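Local coordinates for protein glycosyl transferase family 8 (Streptococcus pneumoniae, PDB 5GVV) that transfers galactose from UDP-galactose to the terminal glucose of the already glycosylated serine-rich repeat protein PsrP, as the third step of its O-glycosylation, at residues G201-A206 and F213-P218; L226-Q231 and E245-Y250. All coordinates share one frame; numbering follows the deposited sequence.

Interaction 1. Residues G201-A206 and F213-P218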
loop_
_atom_site.group_PDB
_atom_site.type_symbol
_atom_site.label_atom_id
_atom_site.label_comp_id
_atom_site.label_asym_id
_atom_site.label_seq_id
_atom_site.Cartn_x
_atom_site.Cartn_y
_atom_site.Cartn_z
ATOM N N GLY A 201 20.279 -6.945 3.669
ATOM C CA GLY A 201 19.427 -7.365 4.767
ATOM C C GLY A 201 20.160 -8.257 5.758
ATOM O O GLY A 201 19.689 -8.466 6.882
ATOM N N TYR A 202 21.318 -8.775 5.350
ATOM C CA TYR A 202 22.109 -9.660 6.205
ATOM C C TYR A 202 22.822 -8.910 7.331
ATOM O O TYR A 202 23.406 -9.538 8.222
ATOM C CB TYR A 202 23.130 -10.444 5.369
ATOM C CG TYR A 202 23.932 -11.471 6.153
ATOM C CD1 TYR A 202 23.305 -12.548 6.772
ATOM C CD2 TYR A 202 25.315 -11.365 6.268
ATOM C CE1 TYR A 202 24.032 -13.490 7.483
ATOM C CE2 TYR A 202 26.049 -12.298 6.982
ATOM C CZ TYR A 202 25.399 -13.358 7.588
ATOM O OH TYR A 202 26.121 -14.293 8.299
ATOM N N ASP A 203 22.765 -7.578 7.296
ATOM C CA ASP A 203 23.462 -6.741 8.280
ATOM C C ASP A 203 23.268 -7.200 9.726
ATOM O O ASP A 203 24.239 -7.326 10.478
ATOM C CB ASP A 203 23.032 -5.277 8.143
ATOM C CG ASP A 203 23.733 -4.566 6.997
ATOM O OD1 ASP A 203 24.494 -5.230 6.257
ATOM O OD2 ASP A 203 23.513 -3.344 6.832
ATOM N N TYR A 204 22.017 -7.453 10.107
ATOM C CA TYR A 204 21.720 -7.927 11.455
ATOM C C TYR A 204 22.383 -9.273 11.702
ATOM O O TYR A 204 22.961 -9.494 12.763
ATOM C CB TYR A 204 20.210 -8.033 11.709
ATOM C CG TYR A 204 19.895 -8.399 13.145
ATOM C CD1 TYR A 204 19.762 -7.415 14.119
ATOM C CD2 TYR A 204 19.766 -9.730 13.536
ATOM C CE1 TYR A 204 19.495 -7.740 15.437
ATOM C CE2 TYR A 204 19.500 -10.065 14.854
ATOM C CZ TYR A 204 19.362 -9.067 15.797
ATOM O OH TYR A 204 19.103 -9.394 17.108
ATOM N N GLY A 205 22.300 -10.167 10.721
ATOM C CA GLY A 205 22.964 -11.456 10.820
ATOM C C GLY A 205 24.472 -11.308 10.935
ATOM O O GLY A 205 25.111 -11.940 11.778
ATOM N N ALA A 206 25.040 -10.455 10.090
ATOM C CA ALA A 206 26.485 -10.248 10.070
ATOM C C ALA A 206 26.984 -9.672 11.389
ATOM O O ALA A 206 28.028 -10.080 11.905
ATOM C CB ALA A 206 26.866 -9.340 8.919
ATOM N N PHE A 213 34.027 -7.759 8.309
ATOM C CA PHE A 213 34.446 -7.310 6.984
ATOM C C PHE A 213 33.291 -7.134 5.994
ATOM O O PHE A 213 33.459 -6.519 4.939
ATOM C CB PHE A 213 35.508 -8.254 6.424
ATOM C CG PHE A 213 36.764 -8.286 7.243
ATOM C CD1 PHE A 213 37.632 -7.205 7.234
ATOM C CD2 PHE A 213 37.067 -9.383 8.038
ATOM C CE1 PHE A 213 38.794 -7.219 7.997
ATOM C CE2 PHE A 213 38.227 -9.412 8.802
ATOM C CZ PHE A 213 39.092 -8.325 8.783
ATOM N N ILE A 214 32.125 -7.679 6.332
ATOM C CA ILE A 214 30.927 -7.462 5.529
ATOM C C ILE A 214 30.657 -5.963 5.441
ATOM O O ILE A 214 30.229 -5.449 4.397
ATOM C CB ILE A 214 29.699 -8.178 6.141
ATOM C CG1 ILE A 214 29.856 -9.700 6.057
ATOM C CG2 ILE A 214 28.399 -7.715 5.472
ATOM C CD1 ILE A 214 29.918 -10.230 4.641
ATOM N N PHE A 215 30.929 -5.267 6.543
ATOM C CA PHE A 215 30.660 -3.837 6.648
ATOM C C PHE A 215 31.733 -2.975 5.991
ATOM O O PHE A 215 31.599 -1.750 5.927
ATOM C CB PHE A 215 30.468 -3.438 8.116
ATOM C CG PHE A 215 29.290 -4.106 8.767
ATOM C CD1 PHE A 215 28.015 -3.577 8.621
ATOM C CD2 PHE A 215 29.452 -5.273 9.504
ATOM C CE1 PHE A 215 26.920 -4.196 9.205
ATOM C CE2 PHE A 215 28.360 -5.899 10.092
ATOM C CZ PHE A 215 27.093 -5.361 9.941
ATOM N N ASP A 216 32.794 -3.616 5.507
ATOM C CA ASP A 216 33.844 -2.909 4.779
ATOM C C ASP A 216 33.642 -3.026 3.267
ATOM O O ASP A 216 34.384 -2.435 2.480
ATOM C CB ASP A 216 35.228 -3.428 5.185
ATOM C CG ASP A 216 35.576 -3.100 6.624
ATOM O OD1 ASP A 216 35.102 -2.062 7.134
ATOM O OD2 ASP A 216 36.328 -3.879 7.251
ATOM N N ILE A 217 32.639 -3.797 2.857
ATOM C CA ILE A 217 32.295 -3.892 1.445
ATOM C C ILE A 217 31.694 -2.559 0.999
ATOM O O ILE A 217 30.757 -2.059 1.620
ATOM C CB ILE A 217 31.320 -5.059 1.168
ATOM C CG1 ILE A 217 31.878 -6.365 1.743
ATOM C CG2 ILE A 217 31.056 -5.209 -0.326
ATOM C CD1 ILE A 217 31.098 -7.610 1.334
ATOM N N PRO A 218 32.250 -1.972 -0.074
ATOM C CA PRO A 218 31.862 -0.646 -0.578
ATOM C C PRO A 218 30.388 -0.552 -0.980
ATOM O O PRO A 218 29.869 -1.476 -1.617
ATOM C CB PRO A 218 32.748 -0.477 -1.819
ATOM C CG PRO A 218 33.944 -1.347 -1.553
ATOM C CD PRO A 218 33.379 -2.541 -0.834
#

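Interaction 2. Residues L226-Q231 and E245-Y250. With MN (manganese (II) ion), chain C; UDP (uridine-5'-diphosphate), chain D.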
loop_
_atom_site.group_PDB
_atom_site.type_symbol
_atom_site.label_atom_id
_atom_site.label_comp_id
_atom_site.label_asym_id
_atom_site.label_seq_id
_atom_site.Cartn_x
_atom_site.Cartn_y
_atom_site.Cartn_z
ATOM N N LEU A 226 19.774 -4.384 -4.634
ATOM C CA LEU A 226 19.795 -4.410 -3.170
ATOM C C LEU A 226 18.693 -5.312 -2.643
ATOM O O LEU A 226 17.514 -5.035 -2.863
ATOM C CB LEU A 226 19.577 -3.005 -2.606
ATOM C CG LEU A 226 20.672 -1.963 -2.786
ATOM C CD1 LEU A 226 20.214 -0.627 -2.233
ATOM C CD2 LEU A 226 21.948 -2.421 -2.099
ATOM N N HIS A 227 19.069 -6.362 -1.916
ATOM C CA HIS A 227 18.103 -7.340 -1.422
ATOM C C HIS A 227 17.972 -7.247 0.097
ATOM O O HIS A 227 18.903 -7.589 0.839
ATOM C CB HIS A 227 18.525 -8.754 -1.840
ATOM C CG HIS A 227 17.464 -9.790 -1.649
ATOM N ND1 HIS A 227 17.653 -11.122 -1.963
ATOM C CD2 HIS A 227 16.189 -9.694 -1.192
ATOM C CE1 HIS A 227 16.551 -11.796 -1.702
ATOM N NE2 HIS A 227 15.647 -10.956 -1.229
ATOM N N TYR A 228 16.819 -6.773 0.561
ATOM C CA TYR A 228 16.590 -6.625 1.993
ATOM C C TYR A 228 16.056 -7.910 2.625
ATOM O O TYR A 228 14.914 -7.952 3.103
ATOM C CB TYR A 228 15.624 -5.466 2.257
ATOM C CG TYR A 228 16.150 -4.123 1.803
ATOM C CD1 TYR A 228 16.913 -3.334 2.651
ATOM C CD2 TYR A 228 15.876 -3.646 0.529
ATOM C CE1 TYR A 228 17.389 -2.106 2.245
ATOM C CE2 TYR A 228 16.355 -2.427 0.107
ATOM C CZ TYR A 228 17.111 -1.662 0.970
ATOM O OH TYR A 228 17.586 -0.441 0.551
ATOM N N ILE A 229 16.883 -8.954 2.631
ATOM C CA ILE A 229 16.511 -10.236 3.219
ATOM C C ILE A 229 16.302 -10.097 4.721
ATOM O O ILE A 229 16.643 -9.062 5.307
ATOM C CB ILE A 229 17.587 -11.315 2.968
ATOM C CG1 ILE A 229 18.891 -10.957 3.696
ATOM C CG2 ILE A 229 17.841 -11.489 1.474
ATOM C CD1 ILE A 229 19.938 -12.064 3.674
ATOM N N SER A 230 15.738 -11.147 5.325
ATOM C CA SER A 230 15.441 -11.227 6.768
ATOM C C SER A 230 14.177 -10.458 7.144
ATOM O O SER A 230 13.504 -9.900 6.284
ATOM C CB SER A 230 16.624 -10.786 7.644
ATOM O OG SER A 230 16.648 -9.375 7.818
ATOM N N GLN A 231 13.846 -10.444 8.428
ATOM C CA GLN A 231 12.640 -9.761 8.876
ATOM C C GLN A 231 12.914 -8.302 9.231
ATOM O O GLN A 231 12.008 -7.577 9.652
ATOM C CB GLN A 231 12.014 -10.499 10.061
ATOM C CG GLN A 231 11.740 -11.981 9.791
ATOM C CD GLN A 231 10.732 -12.218 8.671
ATOM O OE1 GLN A 231 11.073 -12.177 7.483
ATOM N NE2 GLN A 231 9.489 -12.494 9.047
ATOM N N GLU A 245 17.135 4.230 3.586
ATOM C CA GLU A 245 16.714 5.407 2.823
ATOM C C GLU A 245 16.511 5.136 1.331
ATOM O O GLU A 245 15.720 5.816 0.666
ATOM C CB GLU A 245 17.718 6.545 3.006
ATOM C CG GLU A 245 19.125 6.234 2.509
ATOM C CD GLU A 245 19.957 5.448 3.517
ATOM O OE1 GLU A 245 19.445 5.105 4.610
ATOM O OE2 GLU A 245 21.137 5.180 3.209
ATOM N N VAL A 246 17.228 4.152 0.799
ATOM C CA VAL A 246 17.116 3.827 -0.622
ATOM C C VAL A 246 15.740 3.249 -0.954
ATOM O O VAL A 246 15.148 3.587 -1.989
ATOM C CB VAL A 246 18.213 2.852 -1.071
ATOM C CG1 VAL A 246 18.065 2.531 -2.561
ATOM C CG2 VAL A 246 19.595 3.428 -0.774
ATOM N N TRP A 247 15.221 2.389 -0.078
ATOM C CA TRP A 247 13.918 1.778 -0.322
ATOM C C TRP A 247 12.833 2.834 -0.341
ATOM O O TRP A 247 11.955 2.810 -1.203
ATOM C CB TRP A 247 13.575 0.714 0.731
ATOM C CG TRP A 247 12.300 -0.050 0.389
ATOM C CD1 TRP A 247 12.205 -1.212 -0.339
ATOM C CD2 TRP A 247 10.954 0.315 0.736
ATOM N NE1 TRP A 247 10.886 -1.589 -0.455
ATOM C CE2 TRP A 247 10.098 -0.674 0.200
ATOM C CE3 TRP A 247 10.386 1.372 1.460
ATOM C CZ2 TRP A 247 8.704 -0.630 0.357
ATOM C CZ3 TRP A 247 9.006 1.414 1.620
ATOM C CH2 TRP A 247 8.179 0.420 1.066
ATOM N N TRP A 248 12.889 3.755 0.617
ATOM C CA TRP A 248 11.879 4.797 0.712
ATOM C C TRP A 248 11.918 5.747 -0.481
ATOM O O TRP A 248 10.873 6.214 -0.945
ATOM C CB TRP A 248 12.011 5.542 2.044
ATOM C CG TRP A 248 11.445 4.720 3.149
ATOM C CD1 TRP A 248 12.132 3.944 4.037
ATOM C CD2 TRP A 248 10.057 4.534 3.445
ATOM N NE1 TRP A 248 11.259 3.309 4.884
ATOM C CE2 TRP A 248 9.974 3.656 4.542
ATOM C CE3 TRP A 248 8.874 5.040 2.897
ATOM C CZ2 TRP A 248 8.755 3.266 5.099
ATOM C CZ3 TRP A 248 7.658 4.650 3.451
ATOM C CH2 TRP A 248 7.609 3.775 4.539
ATOM N N GLU A 249 13.119 6.019 -0.979
ATOM C CA GLU A 249 13.299 6.868 -2.150
ATOM C C GLU A 249 12.496 6.355 -3.348
ATOM O O GLU A 249 11.905 7.139 -4.097
ATOM C CB GLU A 249 14.781 6.935 -2.504
ATOM C CG GLU A 249 15.109 7.811 -3.700
ATOM C CD GLU A 249 16.604 7.922 -3.928
ATOM O OE1 GLU A 249 17.042 8.954 -4.485
ATOM O OE2 GLU A 249 17.339 6.985 -3.537
ATOM N N TYR A 250 12.465 5.038 -3.532
ATOM C CA TYR A 250 11.683 4.476 -4.625
ATOM C C TYR A 250 10.208 4.285 -4.275
ATOM O O TYR A 250 9.339 4.435 -5.140
ATOM C CB TYR A 250 12.317 3.180 -5.130
ATOM C CG TYR A 250 13.591 3.424 -5.899
ATOM C CD1 TYR A 250 13.554 3.770 -7.244
ATOM C CD2 TYR A 250 14.827 3.322 -5.281
ATOM C CE1 TYR A 250 14.718 4.000 -7.954
ATOM C CE2 TYR A 250 15.992 3.552 -5.983
ATOM C CZ TYR A 250 15.930 3.889 -7.319
ATOM O OH TYR A 250 17.093 4.118 -8.026
HETATM MN MN MN C . 13.707 -11.471 -0.542
HETATM N N1 UDP D . 6.105 -12.630 -0.198
HETATM C C2 UDP D . 4.831 -12.119 -0.350
HETATM N N3 UDP D . 4.092 -11.726 0.750
HETATM C C4 UDP D . 4.629 -11.846 2.017
HETATM C C5 UDP D . 5.917 -12.359 2.167
HETATM C C6 UDP D . 6.600 -12.857 1.059
HETATM O O2 UDP D . 4.354 -12.015 -1.477
HETATM O O4 UDP D . 3.970 -11.491 2.999
HETATM C "C1'" UDP D . 6.864 -13.038 -1.401
HETATM C "C2'" UDP D . 7.688 -11.862 -1.901
HETATM O "O2'" UDP D . 7.784 -11.893 -3.308
HETATM C "C3'" UDP D . 9.057 -12.115 -1.314
HETATM C "C4'" UDP D . 9.117 -13.637 -1.293
HETATM O "O4'" UDP D . 7.784 -14.071 -1.083
HETATM O "O3'" UDP D . 10.068 -11.542 -2.117
HETATM C "C5'" UDP D . 10.044 -14.176 -0.206
HETATM O "O5'" UDP D . 9.949 -13.337 0.925
HETATM P PA UDP D . 11.280 -12.628 1.475
HETATM O O1A UDP D . 11.798 -11.793 0.372
HETATM O O2A UDP D . 10.984 -11.828 2.686
HETATM O O3A UDP D . 12.296 -13.835 1.828
HETATM P PB UDP D . 13.897 -13.639 1.935
HETATM O O1B UDP D . 14.573 -14.958 1.936
HETATM O O2B UDP D . 14.195 -12.959 3.216
HETATM O O3B UDP D . 14.385 -12.820 0.799
#

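Interaction 1. Residues G201-A206 and F213-P218
Asp203 and Ala206, in the helical part of 201-206, meet Phe215 and Ile214 of the 3-10 turn that follows in the chain, and the two elements pack with no polar bond between them. Ahead of them, Tyr202 prepares the turn: its backbone O accepts a hydrogen bond from Ala206 N, which also sits over the centre of the Tyr202 ring, 3.7 Å above the plane. Next, Asp203 O lies near the plane of the Phe215 ring, at the rim, 3.5 Å from Phe215 CZ, the position in which a carbonyl faces the weakly positive hydrogens of an aromatic edge. With CG anti to the carbonyl carbon (chi1 -80°), the carboxylate is placed beside this ring; Asp203 CG lies 3.9 Å from Phe215 CE1, the carboxylate and ring planes 44° apart. Asp203 OD2 forms a salt bridge with Arg242 NE, and Arg242 also touches Phe215. Leu335 and Gln338 of the second subunit pack against Asp203 and Phe215 respectively. At Ala206 the methyl points toward the 3-10 turn, where Ala206 CB touches Phe215 CE2 at 3.9 Å and Ile214 CG2 at 4.1 Å. The rim of the Phe215 ring thus spans one helical turn, CE1 and CZ at Asp203 and CE2 at Ala206. Helix 203-208 and the 3-10 turn both belong to the connection between strand 189-192 and strand 225-227.

Interaction 2. Residues L226-Q231 and E245-Y250
This is a buried, largely apolar strand-to-helix contact, in which the end of strand 225-227 and the turn after it rest on helix 244-251. Leu226 and Val246 cross at about a right angle, and Leu226 CD1 lies 3.8 Å from Val246 CG1. Tyr228 reaches further along the helix. With CG anti to the carbonyl carbon (chi1 -62°), the ring projects toward the helix, and Tyr228 OH lies 3.7 Å from Val246 CB. That hydroxyl is hydrogen-bonded to Leu243 O, just ahead of the segment, so the buried polar end of the tyrosine is satisfied. Trp247 supplies the aromatic part: the edge of its indole is directed at the Tyr228 face in an offset edge-to-face pair, with planes at 89° and centroids 5.9 Å apart. Ile110, on the strand paired with 225-227, touches Tyr228, Val246 and Trp247 and closes the cluster.

On the same short segment, His227 serves the metal. His227 NE2 binds the manganese ion at 2.1 Å, and its ND1 is hydrogen-bonded to Asn197 OD1, which would fix the rotation of the imidazole. Ile229 CG2 lies over the centre of one face of the His227 imidazole, 3.3 Å above the plane. Tyr228, the centre of an inverse gamma turn, leads the chain on to Ser230, whose N donates to UDP O2B at 3.2 Å. Asp106 and Asp108 complete the protein ligands of the ion, and both phosphates of UDP bind it through O1A and O3B. An Asp-x-Asp pair, a later histidine and a diphosphate around one manganese ion form the nucleotide-sugar site characteristic of GT-A glycosyltransferases of family 8.

Both interactions are buried and follow one another along the chain, with centres about 14 Å apart. They join at Gly201, where a backbone hydrogen bond from its N to His227 O and packing of its carbonyl carbon on Ile229 CG1 tie the start of 201-206 to the metal-binding turn. Interaction 1 is the more peripheral, about 33 Å from the centre of the chain against about 22 Å, and it borders the second subunit. Its chemistry is an aromatic edge set against a carbonyl and a carboxylate, with apolar contacts of the Ala206 methyl beside them. Interaction 2 instead backs the manganese- and UDP-binding turn with aliphatic and aromatic packing.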